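Local structure of 3,6-diketocamphane 1,6-monooxygenase (Pseudomonas putida, 4UWM) at residues L230-H233 with W234-S238; E267-R270 with L271-G275; P287-R291 with F292-D296. The protein catalyses the FMNH2- and O2-dependent Baeyer-Villiger oxidation of (1S,4S)-bornane-2,5-dione to the lactone 5-oxo-1,2-campholide in the breakdown of (-)-camphor. All blocks are in the same frame, centred on the assembly; numbering follows the deposited sequence. Where two conformers were deposited one is given.

The three contacts follow one another along the chain of a luciferase-family TIM barrel. Contact 1 is on helix 227-244, which crosses between the parallel strands 219-223 and 254-261. Contact 2 closes helix 265-274, and contact 3 closes helix 276-291, the next helix in the chain. The centres of contacts 1 and 3 lie about 22 Å apart, as do those of contacts 2 and 3, whereas the centres of contacts 1 and 2 are about 33 Å apart; no two touch. Contacts 1 and 3 both approach the flavin, through H233 and M294, while contact 2 lies away from the flavin site, so the set spans cofactor surroundings and peripheral helix packing.

Contact 1: residues L230-H233 with W234-S238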
loop_
_atom_site.group_PDB
_atom_site.type_symbol
_atom_site.label_atom_id
_atom_site.label_comp_id
_atom_site.label_asym_id
_atom_site.label_seq_id
_atom_site.Cartn_x
_atom_site.Cartn_y
_atom_site.Cartn_z
ATOM N N LEU A 230 16.462 29.872 -0.225
ATOM C CA LEU A 230 15.340 29.806 0.694
ATOM C C LEU A 230 14.460 31.046 0.545
ATOM O O LEU A 230 13.228 30.960 0.490
ATOM C CB LEU A 230 15.802 29.600 2.144
ATOM C CG LEU A 230 14.676 29.296 3.147
ATOM C CD1 LEU A 230 13.871 28.063 2.739
ATOM C CD2 LEU A 230 15.201 29.145 4.568
ATOM N N LYS A 231 15.102 32.205 0.444
ATOM C CA LYS A 231 14.367 33.446 0.250
ATOM C C LYS A 231 13.724 33.497 -1.135
ATOM O O LYS A 231 12.559 33.865 -1.255
ATOM C CB LYS A 231 15.267 34.657 0.517
ATOM C CG LYS A 231 15.567 34.864 1.998
ATOM C CD LYS A 231 16.237 36.209 2.261
ATOM C CE LYS A 231 17.671 36.228 1.759
ATOM N NZ LYS A 231 18.152 37.621 1.560
ATOM N N ARG A 232 14.468 33.103 -2.171
ATOM C CA ARG A 232 13.902 33.032 -3.530
ATOM C C ARG A 232 12.664 32.120 -3.607
ATOM O O ARG A 232 11.685 32.434 -4.290
ATOM C CB ARG A 232 14.966 32.591 -4.544
ATOM C CG ARG A 232 14.555 32.727 -6.009
ATOM C CD ARG A 232 14.218 34.163 -6.391
ATOM N NE ARG A 232 13.548 34.226 -7.682
ATOM C CZ ARG A 232 12.668 35.155 -8.033
ATOM N NH1 ARG A 232 12.328 36.127 -7.190
ATOM N NH2 ARG A 232 12.110 35.101 -9.227
ATOM N N HIS A 233 12.713 30.990 -2.904
ATOM C CA HIS A 233 11.574 30.068 -2.836
ATOM C C HIS A 233 10.334 30.778 -2.321
ATOM O O HIS A 233 9.272 30.697 -2.947
ATOM C CB HIS A 233 11.905 28.841 -1.966
ATOM C CG HIS A 233 12.613 27.751 -2.707
ATOM N ND1 HIS A 233 12.637 26.446 -2.268
ATOM C CD2 HIS A 233 13.308 27.770 -3.872
ATOM C CE1 HIS A 233 13.327 25.712 -3.123
ATOM N NE2 HIS A 233 13.742 26.491 -4.107
ATOM N N TRP A 234 10.468 31.484 -1.198
ATOM C CA TRP A 234 9.322 32.192 -0.637
ATOM C C TRP A 234 8.844 33.365 -1.519
ATOM O O TRP A 234 7.639 33.579 -1.632
ATOM C CB TRP A 234 9.534 32.610 0.822
ATOM C CG TRP A 234 8.245 33.066 1.402
ATOM C CD1 TRP A 234 7.851 34.351 1.597
ATOM C CD2 TRP A 234 7.140 32.243 1.786
ATOM N NE1 TRP A 234 6.584 34.385 2.112
ATOM C CE2 TRP A 234 6.118 33.104 2.236
ATOM C CE3 TRP A 234 6.916 30.858 1.808
ATOM C CZ2 TRP A 234 4.886 32.632 2.701
ATOM C CZ3 TRP A 234 5.699 30.389 2.277
ATOM C CH2 TRP A 234 4.694 31.275 2.711
ATOM N N GLU A 235 9.784 34.089 -2.138
ATOM C CA GLU A 235 9.456 35.122 -3.128
ATOM C C GLU A 235 8.549 34.559 -4.223
ATOM O O GLU A 235 7.459 35.079 -4.457
ATOM C CB GLU A 235 10.722 35.686 -3.790
ATOM C CG GLU A 235 11.528 36.661 -2.949
ATOM C CD GLU A 235 12.765 37.168 -3.668
ATOM O OE1 GLU A 235 12.963 36.833 -4.852
ATOM O OE2 GLU A 235 13.548 37.907 -3.048
ATOM N N VAL A 236 9.012 33.488 -4.883
ATOM C CA VAL A 236 8.300 32.885 -6.007
ATOM C C VAL A 236 6.923 32.380 -5.582
ATOM O O VAL A 236 5.932 32.627 -6.267
ATOM C CB VAL A 236 9.137 31.779 -6.694
ATOM C CG1 VAL A 236 8.285 30.991 -7.683
ATOM C CG2 VAL A 236 10.342 32.389 -7.406
ATOM N N TYR A 237 6.868 31.705 -4.433
ATOM C CA TYR A 237 5.616 31.158 -3.902
ATOM C C TYR A 237 4.591 32.234 -3.587
ATOM O O TYR A 237 3.430 32.105 -3.983
ATOM C CB TYR A 237 5.869 30.351 -2.618
ATOM C CG TYR A 237 4.618 29.776 -1.970
ATOM C CD1 TYR A 237 4.047 28.576 -2.433
ATOM C CD2 TYR A 237 4.023 30.404 -0.882
ATOM C CE1 TYR A 237 2.909 28.047 -1.829
ATOM C CE2 TYR A 237 2.893 29.878 -0.278
ATOM C CZ TYR A 237 2.339 28.695 -0.751
ATOM O OH TYR A 237 1.208 28.167 -0.142
ATOM N N SER A 238 5.013 33.248 -2.822
ATOM C CA SER A 238 4.100 34.303 -2.375
ATOM C C SER A 238 3.571 35.125 -3.545
ATOM O O SER A 238 2.395 35.470 -3.565
ATOM C CB SER A 238 4.761 35.202 -1.329
ATOM O OG SER A 238 6.052 35.600 -1.755
#
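V236 and R232, one helical turn apart, make a close packing contact, a methyl over a guanidinium face: V236 CG2 sits 3.5 Å above the guanidinium plane of R232, offset toward its rim, with R232 CZ 3.7 Å from V236 CG2. The methyl faces back along the helix because its sister CG1 takes the place anti to the backbone N (chi1 169°), and R232 reaches forward to it by a bend at chi2 (60°). At the rim of the same guanidinium, R232 NH1 meets E235 OE1 in plane, nearly in line with its C-O bond, in a salt bridge; the guanidinium and carboxylate planes stand 79° apart. At 2.5 Å between R232 NH1 and E235 OE1 it is too short to take literally, and E235 has two conformers. The backbone beneath is regular, with V236 N to R232 O at 2.9 Å and a longer W234 N to L230 O at 3.3 Å. Helix 227-244 is the crossover of a beta-alpha-beta unit of the TIM barrel, and its buried side, with L230, H233 and V236, is tightly packed. H233 NE2 hydrogen-bonds there to S204 O and ND1 to S222 OG. Y237 CD2, also buried, lies 3.5 Å above one face of the W234 ring, offset toward its rim. S238 OG donates to W234 O at 2.6 Å in one of the two S238 conformers. Separately, R232 NE hydrogen-bonds to N206 OD1; S204 and N206 belong to the FMN-binding loop. Replacing R232 by an alanine would probably strip E235 of this charged mate, N206 OD1 of a donor and the V236 methyl of its flat cover. On the looser, solvent side, K231 turns outward, its NZ 6.5 Å from E235 OE2.

Contact 2: residues E267-R270 with L271-G275; sequences EAKR and LVMEG
The guanidinium of R270 meets the E274 carboxylate with its edge: R270 NH1 lies 2.9 Å from E274 OE1, which sits in the guanidinium plane. From the other partner's standpoint the approach is out of plane, NH1 standing above the carboxylate, and the two flat groups are turned 58° apart; the bond is bent as well, 135° at the hydrogen. On the far arm, R270 NH2 makes a weak bond to E267 OE2 at 2.8 Å, so one arginine links two glutamates in a salt-bridge network along the exposed side of the helix. R270 has two conformers, so both links carry some doubt; E267 has two as well. L271 CD2 comes up to R270 NH2 obliquely at 4.0 Å. A bend at chi3 (60°) folds the R270 chain so that its two arms spread toward the two acids. K269 and M273 run side by side, K269 CG lying 4.0 Å from M273 CG. K269 NZ bridges to D316 and E312 of helix 311-317. M273 and V272 pack on that same helix, while A268 and V272 lie against V321 of strand 320-322, and L271 and V272 against F260 of strand 254-261.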
loop_
_atom_site.group_PDB
_atom_site.type_symbol
_atom_site.label_atom_id
_atom_site.label_comp_id
_atom_site.label_asym_id
_atom_site.label_seq_id
_atom_site.Cartn_x
_atom_site.Cartn_y
_atom_site.Cartn_z
ATOM N N GLU A 267 29.766 16.919 21.864
ATOM C CA GLU A 267 29.325 15.560 21.565
ATOM C C GLU A 267 28.333 15.490 20.392
ATOM O O GLU A 267 28.306 14.501 19.669
ATOM C CB GLU A 267 28.797 14.821 22.790
ATOM C CG GLU A 267 29.397 13.423 22.876
ATOM C CD GLU A 267 28.434 12.365 23.377
ATOM O OE1 GLU A 267 27.615 12.651 24.278
ATOM O OE2 GLU A 267 28.511 11.227 22.867
ATOM N N ALA A 268 27.552 16.544 20.191
ATOM C CA ALA A 268 26.663 16.622 19.027
ATOM C C ALA A 268 27.478 16.571 17.734
ATOM O O ALA A 268 27.206 15.752 16.856
ATOM C CB ALA A 268 25.812 17.880 19.081
ATOM N N LYS A 269 28.491 17.430 17.628
ATOM C CA LYS A 269 29.388 17.412 16.477
ATOM C C LYS A 269 30.049 16.044 16.294
ATOM O O LYS A 269 30.112 15.539 15.172
ATOM C CB LYS A 269 30.443 18.531 16.565
ATOM C CG LYS A 269 31.473 18.496 15.446
ATOM C CD LYS A 269 32.324 19.753 15.365
ATOM C CE LYS A 269 33.402 19.570 14.306
ATOM N NZ LYS A 269 34.032 20.851 13.888
ATOM N N ARG A 270 30.532 15.456 17.392
ATOM C CA ARG A 270 31.236 14.175 17.323
ATOM C C ARG A 270 30.312 13.048 16.855
ATOM O O ARG A 270 30.705 12.227 16.032
ATOM C CB ARG A 270 31.880 13.815 18.664
ATOM C CG ARG A 270 32.909 12.696 18.559
ATOM C CD ARG A 270 33.381 12.224 19.928
ATOM N NE ARG A 270 32.278 11.717 20.744
ATOM C CZ ARG A 270 31.630 10.579 20.514
ATOM N NH1 ARG A 270 31.961 9.810 19.481
ATOM N NH2 ARG A 270 30.639 10.217 21.315
ATOM N N LEU A 271 29.089 13.022 17.374
ATOM C CA LEU A 271 28.109 12.008 16.990
ATOM C C LEU A 271 27.739 12.087 15.500
ATOM O O LEU A 271 27.550 11.056 14.848
ATOM C CB LEU A 271 26.871 12.092 17.892
ATOM C CG LEU A 271 27.044 11.528 19.315
ATOM C CD1 LEU A 271 25.920 11.994 20.228
ATOM C CD2 LEU A 271 27.184 10.012 19.356
ATOM N N VAL A 272 27.664 13.311 14.979
ATOM C CA VAL A 272 27.443 13.550 13.553
ATOM C C VAL A 272 28.643 13.086 12.742
ATOM O O VAL A 272 28.500 12.287 11.820
ATOM C CB VAL A 272 27.156 15.047 13.247
ATOM C CG1 VAL A 272 27.121 15.308 11.745
ATOM C CG2 VAL A 272 25.867 15.505 13.895
ATOM N N MET A 273 29.831 13.578 13.092
ATOM C CA MET A 273 31.054 13.251 12.353
ATOM C C MET A 273 31.338 11.756 12.332
ATOM O O MET A 273 31.781 11.207 11.313
ATOM C CB MET A 273 32.278 13.965 12.957
ATOM C CG MET A 273 32.252 15.483 12.926
ATOM S SD MET A 273 32.348 16.216 11.290
ATOM C CE MET A 273 33.960 15.677 10.718
ATOM N N GLU A 274 31.104 11.099 13.459
ATOM C CA GLU A 274 31.486 9.700 13.619
ATOM C C GLU A 274 30.332 8.718 13.443
ATOM O O GLU A 274 30.561 7.509 13.428
ATOM C CB GLU A 274 32.172 9.492 14.983
ATOM C CG GLU A 274 33.578 10.083 15.068
ATOM C CD GLU A 274 34.237 9.933 16.439
ATOM O OE1 GLU A 274 33.750 9.153 17.283
ATOM O OE2 GLU A 274 35.263 10.604 16.675
ATOM N N GLY A 275 29.105 9.223 13.295
ATOM C CA GLY A 275 27.930 8.347 13.194
ATOM C C GLY A 275 27.303 8.189 11.805
ATOM O O GLY A 275 27.929 8.520 10.798
#

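Contact 3: residues P287-R291 with F292-D296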
loop_
_atom_site.group_PDB
_atom_site.type_symbol
_atom_site.label_atom_id
_atom_site.label_comp_id
_atom_site.label_asym_id
_atom_site.label_seq_id
_atom_site.Cartn_x
_atom_site.Cartn_y
_atom_site.Cartn_z
ATOM N N PRO A 287 29.857 13.463 -2.506
ATOM C CA PRO A 287 30.346 13.333 -3.883
ATOM C C PRO A 287 29.314 13.746 -4.942
ATOM O O PRO A 287 29.692 14.304 -5.972
ATOM C CB PRO A 287 30.666 11.842 -4.001
ATOM C CG PRO A 287 31.011 11.428 -2.620
ATOM C CD PRO A 287 30.067 12.212 -1.745
ATOM N N ILE A 288 28.027 13.475 -4.689
ATOM C CA ILE A 288 26.957 13.879 -5.597
ATOM C C ILE A 288 26.798 15.400 -5.593
ATOM O O ILE A 288 26.832 16.036 -6.646
ATOM C CB ILE A 288 25.606 13.202 -5.239
ATOM C CG1 ILE A 288 25.683 11.690 -5.454
ATOM C CG2 ILE A 288 24.471 13.805 -6.055
ATOM C CD1 ILE A 288 24.422 10.951 -5.049
ATOM N N TRP A 289 26.628 15.970 -4.400
ATOM C CA TRP A 289 26.437 17.399 -4.237
ATOM C C TRP A 289 27.591 18.199 -4.853
ATOM O O TRP A 289 27.360 19.228 -5.500
ATOM C CB TRP A 289 26.269 17.753 -2.761
ATOM C CG TRP A 289 24.982 17.312 -2.172
ATOM C CD1 TRP A 289 24.087 16.430 -2.720
ATOM C CD2 TRP A 289 24.430 17.705 -0.902
ATOM N NE1 TRP A 289 23.011 16.263 -1.880
ATOM C CE2 TRP A 289 23.193 17.032 -0.760
ATOM C CE3 TRP A 289 24.858 18.561 0.126
ATOM C CZ2 TRP A 289 22.375 17.187 0.369
ATOM C CZ3 TRP A 289 24.036 18.718 1.254
ATOM C CH2 TRP A 289 22.805 18.038 1.358
ATOM N N ARG A 290 28.820 17.720 -4.661
ATOM C CA ARG A 290 29.983 18.380 -5.247
ATOM C C ARG A 290 29.965 18.305 -6.771
ATOM O O ARG A 290 30.233 19.302 -7.438
ATOM C CB ARG A 290 31.304 17.837 -4.692
ATOM C CG ARG A 290 32.468 18.796 -4.919
ATOM C CD ARG A 290 33.828 18.191 -4.592
ATOM N NE ARG A 290 33.906 17.643 -3.238
ATOM C CZ ARG A 290 34.047 18.364 -2.129
ATOM N NH1 ARG A 290 34.120 19.690 -2.186
ATOM N NH2 ARG A 290 34.108 17.751 -0.955
ATOM N N ARG A 291 29.627 17.140 -7.322
ATOM C CA ARG A 291 29.573 16.966 -8.774
ATOM C C ARG A 291 28.576 17.910 -9.463
ATOM O O ARG A 291 28.812 18.343 -10.589
ATOM C CB ARG A 291 29.273 15.505 -9.140
ATOM C CG ARG A 291 29.543 15.171 -10.598
ATOM C CD ARG A 291 29.466 13.678 -10.866
ATOM N NE ARG A 291 28.164 13.276 -11.396
ATOM C CZ ARG A 291 27.845 12.035 -11.756
ATOM N NH1 ARG A 291 28.728 11.051 -11.643
ATOM N NH2 ARG A 291 26.636 11.773 -12.229
ATOM N N PHE A 292 27.471 18.222 -8.790
ATOM C CA PHE A 292 26.426 19.051 -9.385
ATOM C C PHE A 292 26.357 20.435 -8.746
ATOM O O PHE A 292 25.311 21.092 -8.774
ATOM C CB PHE A 292 25.070 18.356 -9.269
ATOM C CG PHE A 292 24.963 17.099 -10.078
ATOM C CD1 PHE A 292 24.638 17.151 -11.435
ATOM C CD2 PHE A 292 25.170 15.855 -9.488
ATOM C CE1 PHE A 292 24.533 15.987 -12.185
ATOM C CE2 PHE A 292 25.064 14.689 -10.234
ATOM C CZ PHE A 292 24.748 14.756 -11.583
ATOM N N GLY A 293 27.476 20.858 -8.159
ATOM C CA GLY A 293 27.622 22.177 -7.546
ATOM C C GLY A 293 26.530 22.553 -6.575
ATOM O O GLY A 293 26.165 23.721 -6.462
ATOM N N MET A 294 26.014 21.562 -5.856
ATOM C CA MET A 294 24.891 21.781 -4.951
ATOM C C MET A 294 25.268 22.388 -3.602
ATOM O O MET A 294 24.394 22.699 -2.790
ATOM C CB MET A 294 24.108 20.487 -4.777
ATOM C CG MET A 294 23.402 20.058 -6.056
ATOM S SD MET A 294 22.851 18.347 -5.989
ATOM C CE MET A 294 21.790 18.418 -4.549
ATOM N N MET A 295 26.564 22.570 -3.364
ATOM C CA MET A 295 27.006 23.236 -2.130
ATOM C C MET A 295 27.431 24.701 -2.327
ATOM O O MET A 295 28.002 25.318 -1.426
ATOM C CB MET A 295 28.100 22.423 -1.439
ATOM C CG MET A 295 27.574 21.151 -0.804
ATOM S SD MET A 295 28.851 20.090 -0.145
ATOM C CE MET A 295 29.826 19.723 -1.595
ATOM N N ASP A 296 27.124 25.247 -3.501
ATOM C CA ASP A 296 27.477 26.625 -3.858
ATOM C C ASP A 296 26.749 27.670 -3.021
ATOM O O ASP A 296 27.334 28.689 -2.654
ATOM C CB ASP A 296 27.223 26.875 -5.342
ATOM C CG ASP A 296 28.252 26.203 -6.235
ATOM O OD1 ASP A 296 29.096 25.433 -5.736
ATOM O OD2 ASP A 296 28.214 26.442 -7.457
#
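M294 points its CG away from its own carbonyl carbon (chi1 -67°) and then folds at chi3 (58°), which lays its CE methyl over the indole of W289. CE stands 3.9 Å from the centroid of the five-membered ring of W289 and 28° off its normal, a CH-pi contact, while SD approaches obliquely in a Met-aromatic pairing. M295 meets the same ring at its edge, M295 CG being 3.9 Å from W289 CE3, so consecutive methionines take a face and a rim of one buried indole. The backbone fixes this pairing through a Schellman motif: M294 N donates to W289 O at 2.7 Å and G293 N to R290 O at 3.2 Å, with G293 at positive phi as the C-prime residue. Ahead of it, F292 N still bonds to I288 O at 3.1 Å. F292 runs alongside R291, its CE2 3.6 Å from R291 NE and its CZ at the edge of the guanidinium, close to that plane, with the two planes steeply inclined to each other. M294 belongs to the FMN pocket, touching both the flavin and F203, so the helix end places a pocket residue. W289 meets F281 of its own helix edge-to-face, I288 packs on H183 of the second subunit, and the G293-D296 turn leads from helix 276-291 into helix 296-302.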